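Local coordinates for NikO protein (Streptomyces tendae, PDB 4FQD) that transfers an enolpyruvyl group as an enzyme essential in nikkomycin biosynthesis and, as in its MurA relatives, probably takes that group from phosphoenolpyruvate, at residues A76-D79 with T84-V87; L65-R70 with A99-R104. The protein carries 4 engineered substitutions. All blocks are in the same frame, centred on the assembly; numbering follows the deposited sequence.

Contact 1 of 2, residues A76-D79 with T84-V87; sequences AHYD and TFTV
F85 fits its ring between Y78 and A76 on one face of this antiparallel pair. The F85 ring reaches back toward the neighbouring strand. CG lies anti to the backbone N (chi1 -163°), which brings the ring edge-on to the H77 carbonyl. There H77 O meets the ring edge, 3.6 Å from F85 CD1. The methyl of A76 is a small bump that fits the hollow between F85 and V87. Its CB is 4.1 Å from F85 CE1 and 4.0 Å from V87 CG1. V87 CG1 in turn sits over one face of the F85 ring, offset toward the rim. Y78 turns its ring along the T84 backbone. The edge of that ring meets F85 CB, and its OH is hydrogen-bonded to C56 O. Helix 60-71 covers this apolar face. H77, D79, T84 and T86 project from the other face, where both threonines lean on R52.

H77 and T86 form a hydrogen-bonded pair. H77 N reaches T86 O at 2.9 Å, and T86 N returns to H77 O at 3.1 Å. D79 and T84 repeat this: D79 N lies 2.8 Å from T84 O, and T84 N bonds to D79 O. Backbone bonds thus hold strand 75-79, at the edge of the sheet, in register with 84-88, while the apolar face anchors the pair to the helices beneath.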
ATOM      1  N   ALA A  76     -28.003 -11.355 -32.647  1.00 21.32           N
ATOM      2  CA  ALA A  76     -26.940 -11.898 -31.806  1.00 21.27           C
ATOM      3  C   ALA A  76     -26.837 -13.411 -31.969  1.00 22.87           C
ATOM      4  O   ALA A  76     -27.818 -14.131 -31.786  1.00 26.51           O
ATOM      5  CB  ALA A  76     -27.176 -11.544 -30.347  1.00 22.59           C
ATOM      6  N   HIS A  77     -25.644 -13.888 -32.310  1.00 21.27           N
ATOM      7  CA  HIS A  77     -25.415 -15.318 -32.471  1.00 22.32           C
ATOM      8  C   HIS A  77     -24.022 -15.726 -32.009  1.00 24.18           C
ATOM      9  O   HIS A  77     -23.019 -15.212 -32.501  1.00 21.47           O
ATOM     10  CB  HIS A  77     -25.618 -15.738 -33.928  1.00 22.58           C
ATOM     11  CG  HIS A  77     -25.266 -17.168 -34.197  1.00 20.92           C
ATOM     12  ND1 HIS A  77     -24.110 -17.540 -34.846  1.00 25.93           N
ATOM     13  CD2 HIS A  77     -25.915 -18.318 -33.893  1.00 24.37           C
ATOM     14  CE1 HIS A  77     -24.063 -18.859 -34.939  1.00 28.00           C
ATOM     15  NE2 HIS A  77     -25.146 -19.353 -34.367  1.00 25.84           N
ATOM     16  N   TYR A  78     -23.970 -16.657 -31.062  1.00 23.11           N
ATOM     17  CA  TYR A  78     -22.698 -17.151 -30.552  1.00 26.62           C
ATOM     18  C   TYR A  78     -22.354 -18.516 -31.137  1.00 27.47           C
ATOM     19  O   TYR A  78     -23.099 -19.481 -30.971  1.00 25.98           O
ATOM     20  CB  TYR A  78     -22.716 -17.223 -29.022  1.00 19.42           C
ATOM     21  CG  TYR A  78     -21.411 -17.693 -28.420  1.00 26.87           C
ATOM     22  CD1 TYR A  78     -20.272 -16.901 -28.479  1.00 20.87           C
ATOM     23  CD2 TYR A  78     -21.319 -18.928 -27.790  1.00 28.29           C
ATOM     24  CE1 TYR A  78     -19.075 -17.325 -27.930  1.00 24.10           C
ATOM     25  CE2 TYR A  78     -20.126 -19.360 -27.236  1.00 28.91           C
ATOM     26  CZ  TYR A  78     -19.008 -18.555 -27.308  1.00 26.08           C
ATOM     27  OH  TYR A  78     -17.821 -18.982 -26.759  1.00 27.92           O
ATOM     28  N   ASP A  79     -21.221 -18.584 -31.828  1.00 29.16           N
ATOM     29  CA  ASP A  79     -20.743 -19.833 -32.403  1.00 24.55           C
ATOM     30  C   ASP A  79     -19.691 -20.442 -31.483  1.00 30.44           C
ATOM     31  O   ASP A  79     -18.509 -20.107 -31.569  1.00 27.46           O
ATOM     32  CB  ASP A  79     -20.153 -19.583 -33.793  1.00 29.48           C
ATOM     33  CG  ASP A  79     -20.002 -20.857 -34.607  1.00 42.12           C
ATOM     34  OD1 ASP A  79     -19.923 -21.951 -34.008  1.00 41.56           O
ATOM     35  OD2 ASP A  79     -19.959 -20.761 -35.851  1.00 39.39           O
ATOM     36  N   THR A  84     -17.026 -17.394 -31.449  1.00 30.68           N
ATOM     37  CA  THR A  84     -17.244 -16.119 -32.117  1.00 24.09           C
ATOM     38  C   THR A  84     -18.632 -15.562 -31.823  1.00 23.49           C
ATOM     39  O   THR A  84     -19.642 -16.234 -32.037  1.00 24.94           O
ATOM     40  CB  THR A  84     -17.060 -16.249 -33.640  1.00 26.10           C
ATOM     41  OG1 THR A  84     -15.724 -16.681 -33.926  1.00 29.11           O
ATOM     42  CG2 THR A  84     -17.313 -14.917 -34.321  1.00 30.04           C
ATOM     43  N   PHE A  85     -18.673 -14.329 -31.331  1.00 19.59           N
ATOM     44  CA  PHE A  85     -19.929 -13.665 -31.014  1.00 16.37           C
ATOM     45  C   PHE A  85     -20.201 -12.565 -32.030  1.00 19.03           C
ATOM     46  O   PHE A  85     -19.447 -11.596 -32.124  1.00 19.87           O
ATOM     47  CB  PHE A  85     -19.868 -13.060 -29.611  1.00 19.24           C
ATOM     48  CG  PHE A  85     -21.213 -12.715 -29.035  1.00 16.48           C
ATOM     49  CD1 PHE A  85     -22.366 -13.306 -29.524  1.00 19.51           C
ATOM     50  CD2 PHE A  85     -21.322 -11.794 -28.007  1.00 10.74           C
ATOM     51  CE1 PHE A  85     -23.604 -12.990 -28.994  1.00 22.64           C
ATOM     52  CE2 PHE A  85     -22.556 -11.470 -27.473  1.00 14.79           C
ATOM     53  CZ  PHE A  85     -23.699 -12.069 -27.966  1.00 19.78           C
ATOM     54  N   THR A  86     -21.277 -12.718 -32.794  1.00 21.59           N
ATOM     55  CA  THR A  86     -21.650 -11.717 -33.788  1.00 18.19           C
ATOM     56  C   THR A  86     -22.950 -11.014 -33.408  1.00 21.78           C
ATOM     57  O   THR A  86     -24.000 -11.646 -33.296  1.00 21.79           O
ATOM     58  CB  THR A  86     -21.799 -12.336 -35.189  1.00 20.05           C
ATOM     59  OG1 THR A  86     -20.554 -12.924 -35.587  1.00 25.41           O
ATOM     60  CG2 THR A  86     -22.194 -11.269 -36.199  1.00 23.24           C
ATOM     61  N   VAL A  87     -22.868  -9.703 -33.210  1.00 21.38           N
ATOM     62  CA  VAL A  87     -24.033  -8.907 -32.840  1.00 15.45           C
ATOM     63  C   VAL A  87     -24.281  -7.793 -33.854  1.00 21.32           C
ATOM     64  O   VAL A  87     -23.374  -7.389 -34.581  1.00 20.25           O
ATOM     65  CB  VAL A  87     -23.867  -8.281 -31.443  1.00 15.61           C
ATOM     66  CG1 VAL A  87     -23.799  -9.365 -30.375  1.00 16.18           C
ATOM     67  CG2 VAL A  87     -22.627  -7.401 -31.402  1.00 13.60           C
TER

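Contact 2 of 2, residues L65-R70 with A99-R104; sequences LGEIFR and ADLVGR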
ATOM      1  N   LEU A  65     -26.420 -11.371 -22.792  1.00 22.12           N
ATOM      2  CA  LEU A  65     -26.274 -10.270 -23.741  1.00 21.85           C
ATOM      3  C   LEU A  65     -26.833 -10.648 -25.107  1.00 19.07           C
ATOM      4  O   LEU A  65     -27.445  -9.826 -25.789  1.00 24.16           O
ATOM      5  CB  LEU A  65     -24.807  -9.854 -23.876  1.00 20.28           C
ATOM      6  CG  LEU A  65     -24.207  -9.033 -22.733  1.00 15.37           C
ATOM      7  CD1 LEU A  65     -22.722  -8.801 -22.966  1.00 18.74           C
ATOM      8  CD2 LEU A  65     -24.939  -7.710 -22.580  1.00 14.36           C
ATOM      9  N   GLY A  66     -26.620 -11.900 -25.499  1.00 18.76           N
ATOM     10  CA  GLY A  66     -27.144 -12.406 -26.752  1.00 20.44           C
ATOM     11  C   GLY A  66     -28.659 -12.445 -26.748  1.00 23.29           C
ATOM     12  O   GLY A  66     -29.301 -12.125 -27.748  1.00 28.49           O
ATOM     13  N   GLU A  67     -29.231 -12.836 -25.614  1.00 20.88           N
ATOM     14  CA  GLU A  67     -30.680 -12.900 -25.472  1.00 23.09           C
ATOM     15  C   GLU A  67     -31.286 -11.502 -25.428  1.00 22.05           C
ATOM     16  O   GLU A  67     -32.358 -11.267 -25.984  1.00 23.30           O
ATOM     17  CB  GLU A  67     -31.067 -13.690 -24.218  1.00 25.94           C
ATOM     18  CG  GLU A  67     -30.726 -15.172 -24.289  1.00 30.58           C
ATOM     19  CD  GLU A  67     -30.993 -15.896 -22.983  1.00 44.01           C
ATOM     20  OE1 GLU A  67     -31.488 -15.251 -22.035  1.00 42.95           O
ATOM     21  OE2 GLU A  67     -30.707 -17.110 -22.904  1.00 46.14           O
ATOM     22  N   ILE A  68     -30.594 -10.578 -24.767  1.00 23.20           N
ATOM     23  CA  ILE A  68     -31.049  -9.194 -24.677  1.00 23.45           C
ATOM     24  C   ILE A  68     -31.151  -8.559 -26.064  1.00 22.58           C
ATOM     25  O   ILE A  68     -32.124  -7.868 -26.372  1.00 21.86           O
ATOM     26  CB  ILE A  68     -30.117  -8.348 -23.781  1.00 22.50           C
ATOM     27  CG1 ILE A  68     -30.257  -8.773 -22.316  1.00 25.19           C
ATOM     28  CG2 ILE A  68     -30.425  -6.865 -23.925  1.00 15.67           C
ATOM     29  CD1 ILE A  68     -29.340  -8.023 -21.371  1.00 20.00           C
ATOM     30  N   PHE A  69     -30.147  -8.809 -26.899  1.00 23.25           N
ATOM     31  CA  PHE A  69     -30.131  -8.292 -28.263  1.00 23.09           C
ATOM     32  C   PHE A  69     -31.324  -8.791 -29.076  1.00 25.94           C
ATOM     33  O   PHE A  69     -32.048  -8.000 -29.680  1.00 26.35           O
ATOM     34  CB  PHE A  69     -28.824  -8.672 -28.963  1.00 18.85           C
ATOM     35  CG  PHE A  69     -27.763  -7.613 -28.887  1.00 18.46           C
ATOM     36  CD1 PHE A  69     -27.267  -7.195 -27.663  1.00 18.82           C
ATOM     37  CD2 PHE A  69     -27.254  -7.042 -30.042  1.00 15.84           C
ATOM     38  CE1 PHE A  69     -26.290  -6.219 -27.593  1.00 15.48           C
ATOM     39  CE2 PHE A  69     -26.276  -6.066 -29.978  1.00 16.00           C
ATOM     40  CZ  PHE A  69     -25.792  -5.655 -28.751  1.00 16.84           C
ATOM     41  N   ARG A  70     -31.529 -10.104 -29.080  1.00 26.90           N
ATOM     42  CA  ARG A  70     -32.620 -10.706 -29.839  1.00 22.57           C
ATOM     43  C   ARG A  70     -33.990 -10.302 -29.297  1.00 24.04           C
ATOM     44  O   ARG A  70     -34.955 -10.193 -30.052  1.00 24.49           O
ATOM     45  CB  ARG A  70     -32.488 -12.230 -29.858  1.00 19.09           C
ATOM     46  CG  ARG A  70     -31.274 -12.740 -30.619  1.00 22.92           C
ATOM     47  CD  ARG A  70     -31.270 -14.258 -30.695  1.00 26.99           C
ATOM     48  NE  ARG A  70     -31.215 -14.874 -29.372  1.00 28.97           N
ATOM     49  CZ  ARG A  70     -30.091 -15.234 -28.762  1.00 28.87           C
ATOM     50  NH1 ARG A  70     -28.920 -15.043 -29.360  1.00 24.59           N
ATOM     51  NH2 ARG A  70     -30.134 -15.787 -27.558  1.00 25.28           N
ATOM     52  N   ALA A  99     -37.169  -7.259 -17.466  1.00 47.00           N
ATOM     53  CA  ALA A  99     -36.423  -6.877 -16.269  1.00 53.80           C
ATOM     54  C   ALA A  99     -35.579  -8.005 -15.686  1.00 51.82           C
ATOM     55  O   ALA A  99     -34.398  -7.813 -15.383  1.00 53.19           O
ATOM     56  CB  ALA A  99     -37.376  -6.334 -15.211  1.00 60.76           C
ATOM     57  N   ASP A 100     -36.189  -9.174 -15.524  1.00 51.08           N
ATOM     58  CA  ASP A 100     -35.501 -10.319 -14.942  1.00 56.19           C
ATOM     59  C   ASP A 100     -34.317 -10.724 -15.806  1.00 53.80           C
ATOM     60  O   ASP A 100     -33.272 -11.120 -15.294  1.00 48.00           O
ATOM     61  CB  ASP A 100     -36.459 -11.499 -14.775  1.00 60.72           C
ATOM     62  CG  ASP A 100     -35.838 -12.645 -14.002  1.00 74.17           C
ATOM     63  OD1 ASP A 100     -34.891 -12.395 -13.226  1.00 69.66           O
ATOM     64  OD2 ASP A 100     -36.297 -13.795 -14.166  1.00 71.38           O
ATOM     65  N   LEU A 101     -34.490 -10.615 -17.118  1.00 46.47           N
ATOM     66  CA  LEU A 101     -33.436 -10.940 -18.067  1.00 43.89           C
ATOM     67  C   LEU A 101     -32.260  -9.972 -17.950  1.00 43.85           C
ATOM     68  O   LEU A 101     -31.104 -10.389 -17.890  1.00 40.21           O
ATOM     69  CB  LEU A 101     -33.989 -10.919 -19.492  1.00 44.99           C
ATOM     70  CG  LEU A 101     -32.965 -11.051 -20.621  1.00 36.33           C
ATOM     71  CD1 LEU A 101     -32.308 -12.422 -20.597  1.00 32.85           C
ATOM     72  CD2 LEU A 101     -33.623 -10.784 -21.963  1.00 36.27           C
ATOM     73  N   VAL A 102     -32.567  -8.680 -17.916  1.00 46.26           N
ATOM     74  CA  VAL A 102     -31.548  -7.639 -17.803  1.00 42.31           C
ATOM     75  C   VAL A 102     -30.780  -7.727 -16.483  1.00 40.41           C
ATOM     76  O   VAL A 102     -29.558  -7.570 -16.451  1.00 44.62           O
ATOM     77  CB  VAL A 102     -32.172  -6.230 -17.956  1.00 45.70           C
ATOM     78  CG1 VAL A 102     -31.220  -5.151 -17.456  1.00 45.67           C
ATOM     79  CG2 VAL A 102     -32.568  -5.978 -19.406  1.00 43.45           C
ATOM     80  N   GLY A 103     -31.499  -7.997 -15.398  1.00 38.52           N
ATOM     81  CA  GLY A 103     -30.899  -8.054 -14.077  1.00 33.15           C
ATOM     82  C   GLY A 103     -30.046  -9.284 -13.829  1.00 37.13           C
ATOM     83  O   GLY A 103     -29.434  -9.416 -12.769  1.00 42.42           O
ATOM     84  N   ARG A 104     -30.005 -10.189 -14.803  1.00 33.46           N
ATOM     85  CA  ARG A 104     -29.211 -11.407 -14.686  1.00 34.00           C
ATOM     86  C   ARG A 104     -27.714 -11.111 -14.684  1.00 32.94           C
ATOM     87  O   ARG A 104     -26.931 -11.834 -14.066  1.00 33.96           O
ATOM     88  CB  ARG A 104     -29.546 -12.384 -15.816  1.00 38.00           C
ATOM     89  CG  ARG A 104     -30.907 -13.045 -15.688  1.00 42.12           C
ATOM     90  CD  ARG A 104     -31.251 -13.861 -16.923  1.00 49.48           C
ATOM     91  NE  ARG A 104     -30.408 -15.046 -17.051  1.00 69.65           N
ATOM     92  CZ  ARG A 104     -30.743 -16.251 -16.599  1.00 77.90           C
ATOM     93  NH1 ARG A 104     -31.907 -16.433 -15.993  1.00 71.08           N
ATOM     94  NH2 ARG A 104     -29.917 -17.275 -16.757  1.00 59.45           N
TER
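L101 and I68 make the apolar centre of this contact. I68 CG1 lies 3.9 Å from L101 CG and equally near L101 CD2. The leucine therefore meets the isoleucine with a branch as well as with its fork. CD2 also comes down on the I68 backbone, 4.1 Å from I68 CA. The first torsion of L101 explains the reach: CG is anti to the backbone N (chi1 172°), and the fork is held out toward helix 60-71. I68 is extended as well, and its CD1 reaches V102, 4.3 Å from V102 CG2. L111 packs on I68 too, and V64 on L101, so the apolar patch continues beyond the two segments.

The polar margin is built differently. E67 meets the other branch of the leucine at the two ends of its side chain, CB and OE1. L101 CD1 is 4.0 Å from E67 CB and 3.3 Å from E67 OE1, so a carboxylate oxygen rests against a methyl. R104 carries the opposite charge, but its NE stays 5.1 Å from E67 OE1. That is probably at most a weak, solvent-screened attraction and not a salt bridge.

Without the isobutyl fork, an alanine here is likely to leave a gap beside I68 and the E67 chain freer to turn.

The backbones stay well apart, with I68 CA 7.1 Å from V102 CA, and side chains alone bridge the space. V102 O is hydrogen-bonded to S108 OG, within its own part of the chain. The arrangement is a small helix-on-helix packing, in which the short helix 99-102 packs against the flank of helix 60-71 in the beta/alpha inverse barrel of the EPSP synthase family.

How the contacts relate
Helix 60-71 ties the two contacts together. It leads into strand 75-79, and contact 1 is nested inside the loop that contact 2 closes. Their centres lie about 15 Å apart. One side of the helix faces the hairpin: F69 packs on A76 and V87, and R70 NH1 makes a probable hydrogen bond to A76 O (2.8 Å). I68 and E67 serve the short helix 99-102 instead. Both contacts are partly buried, but contact 1 has more buried residues and the larger interface. Four backbone hydrogen bonds join its strands, as befits a sheet edge. Contact 2 is smaller and relies on apolar side chains with a charged margin.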